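Local coordinates for protein glycosyl hydrolase, BNR repeat (Ralstonia eutropha, PDB 3B7F) that is of unconfirmed function but probably acts as a glycoside hydrolase, built as a seven-bladed beta-propeller with BNR repeats like those of non-viral sialidases, at residues A[112-118]-A[133-138]; A[252-256]-A[267-272]. All coordinates share one frame; numbering follows the deposited sequence. Where two conformers were deposited one is given.

Contact 1: A[112-118]-A[133-138]; sequences RVVDHVF and AGTSPQ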
ATOM      1  N   ARG A 112       9.947   5.151 -22.708  1.00 51.49           N
ATOM      2  CA  ARG A 112       9.826   5.373 -21.244  0.50 48.68           C
ATOM      3  C   ARG A 112      10.888   4.624 -20.444  1.00 47.07           C
ATOM      4  O   ARG A 112      11.323   3.539 -20.844  1.00 45.77           O
ATOM      5  CB  ARG A 112       8.489   4.871 -20.694  0.50 48.41           C
ATOM      6  CG  ARG A 112       7.226   5.279 -21.426  0.50 47.66           C
ATOM      7  CD  ARG A 112       6.043   4.462 -20.918  0.50 43.67           C
ATOM      8  NE  ARG A 112       5.383   5.038 -19.755  0.50 39.87           N
ATOM      9  CZ  ARG A 112       4.434   4.434 -19.033  0.50 36.00           C
ATOM     10  NH1 ARG A 112       4.046   3.188 -19.293  0.50 34.30           N
ATOM     11  NH2 ARG A 112       3.884   5.084 -18.018  0.50 33.28           N
ATOM     12  N   VAL A 113      11.269   5.194 -19.300  1.00 43.37           N
ATOM     13  CA  VAL A 113      12.273   4.642 -18.394  1.00 40.17           C
ATOM     14  C   VAL A 113      11.709   4.498 -16.959  1.00 38.13           C
ATOM     15  O   VAL A 113      11.046   5.409 -16.459  1.00 35.78           O
ATOM     16  CB  VAL A 113      13.552   5.538 -18.386  1.00 40.96           C
ATOM     17  CG1 VAL A 113      14.470   5.205 -17.210  1.00 39.20           C
ATOM     18  CG2 VAL A 113      14.290   5.420 -19.711  1.00 37.96           C
ATOM     19  N   VAL A 114      11.987   3.354 -16.326  1.00 36.49           N
ATOM     20  CA  VAL A 114      11.571   3.063 -14.954  1.00 34.64           C
ATOM     21  C   VAL A 114      12.398   3.935 -13.999  1.00 33.58           C
ATOM     22  O   VAL A 114      13.630   3.858 -13.997  1.00 30.52           O
ATOM     23  CB  VAL A 114      11.710   1.539 -14.604  1.00 32.97           C
ATOM     24  CG1 VAL A 114      11.555   1.275 -13.098  1.00 28.94           C
ATOM     25  CG2 VAL A 114      10.701   0.684 -15.424  1.00 26.99           C
ATOM     26  N   ASP A 115      11.714   4.800 -13.238  1.00 32.71           N
ATOM     27  CA  ASP A 115      12.376   5.630 -12.248  1.00 34.27           C
ATOM     28  C   ASP A 115      12.593   4.804 -10.990  1.00 34.17           C
ATOM     29  O   ASP A 115      13.696   4.775 -10.465  1.00 34.41           O
ATOM     30  CB  ASP A 115      11.590   6.885 -11.901  1.00 34.76           C
ATOM     31  CG  ASP A 115      12.363   7.787 -10.965  1.00 37.58           C
ATOM     32  OD1 ASP A 115      13.312   8.458 -11.413  1.00 42.83           O
ATOM     33  OD2 ASP A 115      12.032   7.810  -9.772  1.00 41.08           O
ATOM     34  N   HIS A 116      11.534   4.155 -10.502  1.00 35.27           N
ATOM     35  CA  HIS A 116      11.650   3.258  -9.354  1.00 32.69           C
ATOM     36  C   HIS A 116      10.520   2.242  -9.301  1.00 31.16           C
ATOM     37  O   HIS A 116       9.446   2.463  -9.850  1.00 30.81           O
ATOM     38  CB  HIS A 116      11.750   4.054  -8.031  1.00 35.66           C
ATOM     39  CG  HIS A 116      10.577   4.937  -7.733  1.00 30.14           C
ATOM     40  ND1 HIS A 116      10.505   6.246  -8.149  1.00 34.75           N
ATOM     41  CD2 HIS A 116       9.456   4.711  -7.014  1.00 29.45           C
ATOM     42  CE1 HIS A 116       9.371   6.779  -7.731  1.00 40.28           C
ATOM     43  NE2 HIS A 116       8.713   5.863  -7.043  1.00 34.97           N
ATOM     44  N   VAL A 117      10.806   1.101  -8.674  1.00 31.87           N
ATOM     45  CA  VAL A 117       9.807   0.084  -8.396  1.00 28.94           C
ATOM     46  C   VAL A 117       9.152   0.605  -7.137  1.00 27.81           C
ATOM     47  O   VAL A 117       9.821   0.796  -6.115  1.00 28.97           O
ATOM     48  CB  VAL A 117      10.410  -1.294  -8.166  1.00 29.82           C
ATOM     49  CG1 VAL A 117       9.300  -2.326  -7.848  1.00 26.67           C
ATOM     50  CG2 VAL A 117      11.227  -1.711  -9.387  1.00 29.09           C
ATOM     51  N   PHE A 118       7.854   0.852  -7.202  1.00 27.08           N
ATOM     52  CA  PHE A 118       7.130   1.439  -6.084  1.00 27.16           C
ATOM     53  C   PHE A 118       6.415   0.426  -5.181  1.00 29.16           C
ATOM     54  O   PHE A 118       6.420   0.577  -3.963  1.00 29.36           O
ATOM     55  CB  PHE A 118       6.109   2.432  -6.627  1.00 28.30           C
ATOM     56  CG  PHE A 118       5.354   3.145  -5.562  1.00 28.22           C
ATOM     57  CD1 PHE A 118       5.957   4.164  -4.859  1.00 29.69           C
ATOM     58  CD2 PHE A 118       4.049   2.812  -5.263  1.00 26.47           C
ATOM     59  CE1 PHE A 118       5.277   4.829  -3.850  1.00 26.20           C
ATOM     60  CE2 PHE A 118       3.365   3.473  -4.246  1.00 30.15           C
ATOM     61  CZ  PHE A 118       3.977   4.470  -3.545  1.00 28.00           C
ATOM     62  N   ALA A 133       5.034  -6.316  -9.762  1.00 27.49           N
ATOM     63  CA  ALA A 133       5.696  -5.090  -9.387  1.00 27.33           C
ATOM     64  C   ALA A 133       5.020  -3.914 -10.110  1.00 26.34           C
ATOM     65  O   ALA A 133       4.683  -4.015 -11.297  1.00 24.05           O
ATOM     66  CB  ALA A 133       7.161  -5.135  -9.737  1.00 27.68           C
ATOM     67  N   GLY A 134       4.823  -2.823  -9.366  1.00 27.31           N
ATOM     68  CA  GLY A 134       4.297  -1.565  -9.886  1.00 28.80           C
ATOM     69  C   GLY A 134       5.412  -0.527  -9.831  1.00 27.87           C
ATOM     70  O   GLY A 134       6.084  -0.413  -8.812  1.00 26.29           O
ATOM     71  N   THR A 135       5.581   0.230 -10.918  1.00 28.45           N
ATOM     72  CA  THR A 135       6.642   1.227 -11.064  1.00 28.40           C
ATOM     73  C   THR A 135       6.176   2.684 -11.170  1.00 27.65           C
ATOM     74  O   THR A 135       4.990   2.960 -11.298  1.00 27.46           O
ATOM     75  CB  THR A 135       7.499   0.949 -12.369  1.00 29.47           C
ATOM     76  OG1 THR A 135       6.656   1.019 -13.533  1.00 30.37           O
ATOM     77  CG2 THR A 135       8.216  -0.422 -12.314  1.00 28.39           C
ATOM     78  N   SER A 136       7.161   3.591 -11.106  1.00 28.73           N
ATOM     79  CA  SER A 136       7.022   5.000 -11.423  1.00 30.55           C
ATOM     80  C   SER A 136       7.974   5.238 -12.626  1.00 30.10           C
ATOM     81  O   SER A 136       9.151   4.935 -12.510  1.00 30.41           O
ATOM     82  CB  SER A 136       7.439   5.906 -10.279  1.00 31.42           C
ATOM     83  OG  SER A 136       7.390   7.275 -10.678  1.00 30.18           O
ATOM     84  N   PRO A 137       7.465   5.701 -13.793  1.00 30.00           N
ATOM     85  CA  PRO A 137       6.069   5.992 -14.151  1.00 28.62           C
ATOM     86  C   PRO A 137       5.250   4.695 -14.235  1.00 28.38           C
ATOM     87  O   PRO A 137       5.814   3.610 -14.125  1.00 27.93           O
ATOM     88  CB  PRO A 137       6.189   6.723 -15.483  1.00 27.31           C
ATOM     89  CG  PRO A 137       7.434   6.199 -16.092  1.00 31.04           C
ATOM     90  CD  PRO A 137       8.369   5.974 -14.927  1.00 30.70           C
ATOM     91  N   GLN A 138       3.941   4.812 -14.436  1.00 29.26           N
ATOM     92  CA  GLN A 138       3.038   3.657 -14.325  1.00 28.27           C
ATOM     93  C   GLN A 138       3.448   2.514 -15.234  1.00 30.64           C
ATOM     94  O   GLN A 138       3.619   2.691 -16.423  1.00 33.17           O
ATOM     95  CB  GLN A 138       1.549   4.032 -14.565  1.00 31.16           C
ATOM     96  CG  GLN A 138       0.883   5.120 -13.646  1.00 31.52           C
ATOM     97  CD  GLN A 138       1.039   6.534 -14.161  1.00 32.91           C
ATOM     98  OE1 GLN A 138       2.113   6.901 -14.657  1.00 30.62           O
ATOM     99  NE2 GLN A 138      -0.028   7.355 -14.029  1.00 25.55           N
TER
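His116 lays one face of its imidazole over the side chain of Ser136, whose CB sits 3.6 Å from the ring centroid in a CH-pi contact, shifted toward the CE1 rim. The histidine CG lies between backbone N and carbonyl carbon (chi1 60°), which folds the ring back over its neighbour on the opposing strand. At the ring edge, ND1 donates to Asp115 OD2 at 2.7 Å, the oxygen only 4° out of the ring plane and using its anti lone pair, so the carboxylate of the preceding residue helps to fix the rotation of the imidazole. Ser136 OG turns to Pro177 O instead.

The backbones pair as the antiparallel hairpin of strands 116-122 and 131-136, the two innermost strands of a propeller blade. Ser136 N donates to His116 O at 2.8 Å, whereas Ser136 O receives two donors, Asp115 N at 2.7 Å and His116 N at 3.2 Å. Asp115 and His116 thus both oppose Ser136, a classic beta bulge at the start of the strand. On the face of Val117 and Thr135, Thr135 CG2 packs 3.8 Å from Val114 CG1, with Phe141 of the next strand touching both residues.

Past the bulge the cis peptide before Pro137 turns the chain, and Thr135 OG1 reaches forward to Pro137 O at 2.8 Å. In one of its two conformers Arg112, bent at chi3 (87°), brings its guanidinium obliquely to Gln138 O; the weak hydrogen bond of 2.9 Å from NH2 to that oxygen is therefore doubtful.

Contact 2: A[252-256]-A[267-272]; sequences HCGIY and RIGDAM. With EDO (1,2-ethanediol), chain O.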
ATOM      1  N   HIS A 252      -7.657  10.433  -3.209  1.00 27.15           N
ATOM      2  CA  HIS A 252      -7.452  11.890  -3.062  1.00 28.05           C
ATOM      3  C   HIS A 252      -8.799  12.615  -2.800  1.00 25.32           C
ATOM      4  O   HIS A 252      -8.817  13.693  -2.210  1.00 23.36           O
ATOM      5  CB  HIS A 252      -6.794  12.466  -4.319  1.00 26.28           C
ATOM      6  CG  HIS A 252      -6.062  13.738  -4.080  1.00 27.17           C
ATOM      7  ND1 HIS A 252      -4.694  13.776  -3.924  1.00 32.30           N
ATOM      8  CD2 HIS A 252      -6.499  15.009  -3.935  1.00 36.40           C
ATOM      9  CE1 HIS A 252      -4.320  15.021  -3.712  1.00 35.84           C
ATOM     10  NE2 HIS A 252      -5.393  15.789  -3.706  1.00 30.67           N
ATOM     11  N   CYS A 253      -9.899  11.999  -3.267  1.00 26.70           N
ATOM     12  CA  CYS A 253     -11.266  12.500  -3.132  1.00 26.59           C
ATOM     13  C   CYS A 253     -12.163  11.602  -2.289  1.00 26.63           C
ATOM     14  O   CYS A 253     -13.327  11.419  -2.604  1.00 26.76           O
ATOM     15  CB  CYS A 253     -11.875  12.743  -4.524  1.00 27.36           C
ATOM     16  SG  CYS A 253     -10.829  13.851  -5.520  1.00 31.06           S
ATOM     17  N   GLY A 254     -11.607  11.033  -1.226  1.00 24.96           N
ATOM     18  CA  GLY A 254     -12.393  10.350  -0.232  1.00 24.85           C
ATOM     19  C   GLY A 254     -12.087   8.910   0.066  1.00 24.54           C
ATOM     20  O   GLY A 254     -11.222   8.305  -0.573  1.00 25.33           O
ATOM     21  N   ILE A 255     -12.791   8.409   1.083  1.00 23.39           N
ATOM     22  CA  ILE A 255     -12.727   7.013   1.497  1.00 25.41           C
ATOM     23  C   ILE A 255     -13.941   6.373   0.842  1.00 26.20           C
ATOM     24  O   ILE A 255     -15.051   6.901   0.970  1.00 28.28           O
ATOM     25  CB  ILE A 255     -12.794   6.795   3.018  1.00 25.01           C
ATOM     26  CG1 ILE A 255     -11.714   7.618   3.749  1.00 24.08           C
ATOM     27  CG2 ILE A 255     -12.672   5.281   3.326  1.00 22.42           C
ATOM     28  CD1 ILE A 255     -11.982   7.788   5.277  1.00 18.73           C
ATOM     29  N   TYR A 256     -13.722   5.266   0.139  1.00 23.44           N
ATOM     30  CA  TYR A 256     -14.773   4.562  -0.547  1.00 25.01           C
ATOM     31  C   TYR A 256     -14.775   3.076  -0.253  1.00 24.11           C
ATOM     32  O   TYR A 256     -13.745   2.490   0.025  1.00 23.23           O
ATOM     33  CB  TYR A 256     -14.628   4.712  -2.077  1.00 26.50           C
ATOM     34  CG  TYR A 256     -14.757   6.119  -2.586  1.00 26.90           C
ATOM     35  CD1 TYR A 256     -13.654   6.975  -2.589  1.00 27.87           C
ATOM     36  CD2 TYR A 256     -15.970   6.608  -3.043  1.00 23.79           C
ATOM     37  CE1 TYR A 256     -13.763   8.292  -3.039  1.00 25.36           C
ATOM     38  CE2 TYR A 256     -16.089   7.919  -3.492  1.00 25.89           C
ATOM     39  CZ  TYR A 256     -14.971   8.761  -3.482  1.00 25.76           C
ATOM     40  OH  TYR A 256     -15.066  10.060  -3.913  1.00 23.47           O
ATOM     41  N   ARG A 267     -18.968   6.506  -1.221  1.00 26.29           N
ATOM     42  CA  ARG A 267     -18.190   7.325  -0.327  1.00 26.39           C
ATOM     43  C   ARG A 267     -18.596   7.248   1.158  1.00 26.84           C
ATOM     44  O   ARG A 267     -19.239   8.145   1.722  1.00 26.60           O
ATOM     45  CB  ARG A 267     -18.202   8.795  -0.813  1.00 26.41           C
ATOM     46  CG  ARG A 267     -17.058   9.632  -0.206  1.00 27.48           C
ATOM     47  CD  ARG A 267     -16.915  10.943  -0.948  1.00 25.99           C
ATOM     48  NE  ARG A 267     -15.805  11.719  -0.427  1.00 28.79           N
ATOM     49  CZ  ARG A 267     -15.285  12.809  -0.987  1.00 23.06           C
ATOM     50  NH1 ARG A 267     -15.772  13.334  -2.088  1.00 25.75           N
ATOM     51  NH2 ARG A 267     -14.277  13.407  -0.393  1.00 32.37           N
ATOM     52  N   ILE A 268     -18.170   6.151   1.779  1.00 26.18           N
ATOM     53  CA  ILE A 268     -18.300   5.948   3.221  1.00 22.78           C
ATOM     54  C   ILE A 268     -17.585   7.023   4.011  1.00 23.68           C
ATOM     55  O   ILE A 268     -17.947   7.269   5.142  1.00 24.23           O
ATOM     56  CB  ILE A 268     -17.827   4.533   3.688  1.00 24.72           C
ATOM     57  CG1 ILE A 268     -16.367   4.214   3.271  1.00 20.25           C
ATOM     58  CG2 ILE A 268     -18.830   3.458   3.167  1.00 17.99           C
ATOM     59  CD1 ILE A 268     -15.778   2.919   3.857  1.00 22.58           C
ATOM     60  N   GLY A 269     -16.595   7.679   3.402  1.00 21.66           N
ATOM     61  CA  GLY A 269     -15.979   8.852   3.966  1.00 22.25           C
ATOM     62  C   GLY A 269     -16.887  10.054   4.262  1.00 23.05           C
ATOM     63  O   GLY A 269     -16.516  10.918   5.030  1.00 21.13           O
ATOM     64  N   ASP A 270     -18.069  10.113   3.666  1.00 23.36           N
ATOM     65  CA  ASP A 270     -19.066  11.132   4.005  1.00 23.17           C
ATOM     66  C   ASP A 270     -19.620  11.003   5.438  1.00 23.10           C
ATOM     67  O   ASP A 270     -20.289  11.919   5.890  1.00 23.43           O
ATOM     68  CB  ASP A 270     -20.209  11.132   2.968  1.00 20.67           C
ATOM     69  CG  ASP A 270     -19.763  11.649   1.606  1.00 26.71           C
ATOM     70  OD1 ASP A 270     -18.707  12.308   1.552  1.00 23.02           O
ATOM     71  OD2 ASP A 270     -20.468  11.439   0.583  1.00 28.30           O
ATOM     72  N   ALA A 271     -19.346   9.893   6.139  1.00 23.58           N
ATOM     73  CA  ALA A 271     -19.705   9.732   7.543  1.00 23.66           C
ATOM     74  C   ALA A 271     -18.660  10.358   8.459  1.00 24.21           C
ATOM     75  O   ALA A 271     -18.890  10.436   9.660  1.00 27.83           O
ATOM     76  CB  ALA A 271     -19.904   8.261   7.891  1.00 24.31           C
HETATM   77  N   MSE A 272     -17.509  10.761   7.904  1.00 24.30           N
HETATM   78  CA  MSE A 272     -16.457  11.411   8.668  1.00 23.74           C
HETATM   79  C   MSE A 272     -16.881  12.796   9.135  1.00 24.63           C
HETATM   80  O   MSE A 272     -17.744  13.425   8.491  1.00 26.08           O
HETATM   81  CB  MSE A 272     -15.152  11.539   7.851  1.00 20.58           C
HETATM   82  CG  MSE A 272     -14.390  10.223   7.631  1.00 25.31           C
HETATM   83 SE   MSE A 272     -13.501   9.530   9.224  0.75 19.99          SE
HETATM   84  CE  MSE A 272     -12.083  10.872   9.433  1.00 29.85           C
TER
HETATM   85  C1  EDO O 407     -22.681   6.307   0.834  1.00 50.45           C
HETATM   86  O1  EDO O 407     -22.210   7.556   1.349  1.00 57.59           O
HETATM   87  C2  EDO O 407     -22.068   5.157   1.619  1.00 49.70           C
HETATM   88  O2  EDO O 407     -22.846   3.939   1.534  1.00 44.42           O
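Tyr256 and Arg267 cross obliquely, with Arg267 CG over one face of the phenol ring. This CG stands 4.2 Å from the ring centroid in a CH-pi contact, and CB comes within 3.5 Å of Tyr256 CE2. With CG opposite the backbone N (chi1 -161°) and the chain extended as far as NE, the arginine runs out past the phenol oxygen, its guanidinium plane tilted 36° from the ring. There a guanidinium face lies toward the peptide between Cys253 and Gly254, although the detailed fit is uncertain, while NH2 forms a salt bridge with Asp278. That aspartate also accepts from Ile255 N, so one carboxylate ties the arginine to the strand it crosses.

The contact joins the third strand of a propeller blade, 254-259, to the short 3-10 turn of residues 268-271 that follows the outermost strand, 264-266. The turn is fastened by Gly269 N, which donates to Ile255 O at 3.0 Å with an N-H...O angle of 161°, approaching from above the carbonyl plane. Ile255 also meets two side chains at about right angles: its CG2 branch touches Ile268 CG1 at 3.8 Å, and CD1 reaches CG of selenomethionine Met272 at 4.2 Å. Val295 and Pro297, from strand 293-297 of the next blade, border Ile255 and Met272 respectively. A 1,2-ethanediol molecule, probably from the crystallisation liquor, donates through O1 to Arg267 O at 3.1 Å.

How the contacts relate
From the N terminus, the chain lays down strands 24-29, 32-38 and 45-51 of a blade that strand 385-391 later completes, then a second blade beginning with strand 56-62. Contact 1 closes a beta hairpin over 14 intervening residues, six of them in strand, in the third blade. One blade further on, contact 2 opens in the sheet that starts with strand 234-239 and closes over 10 residues. The two are in series, neither nested nor crossed, with centres 28 Å apart and nearest atoms about 13 Å apart. Contact 1 pairs its blade's two innermost strands, whereas contact 2 fastens a blade's outer side to the linker leading to strand 282-285 of the next blade.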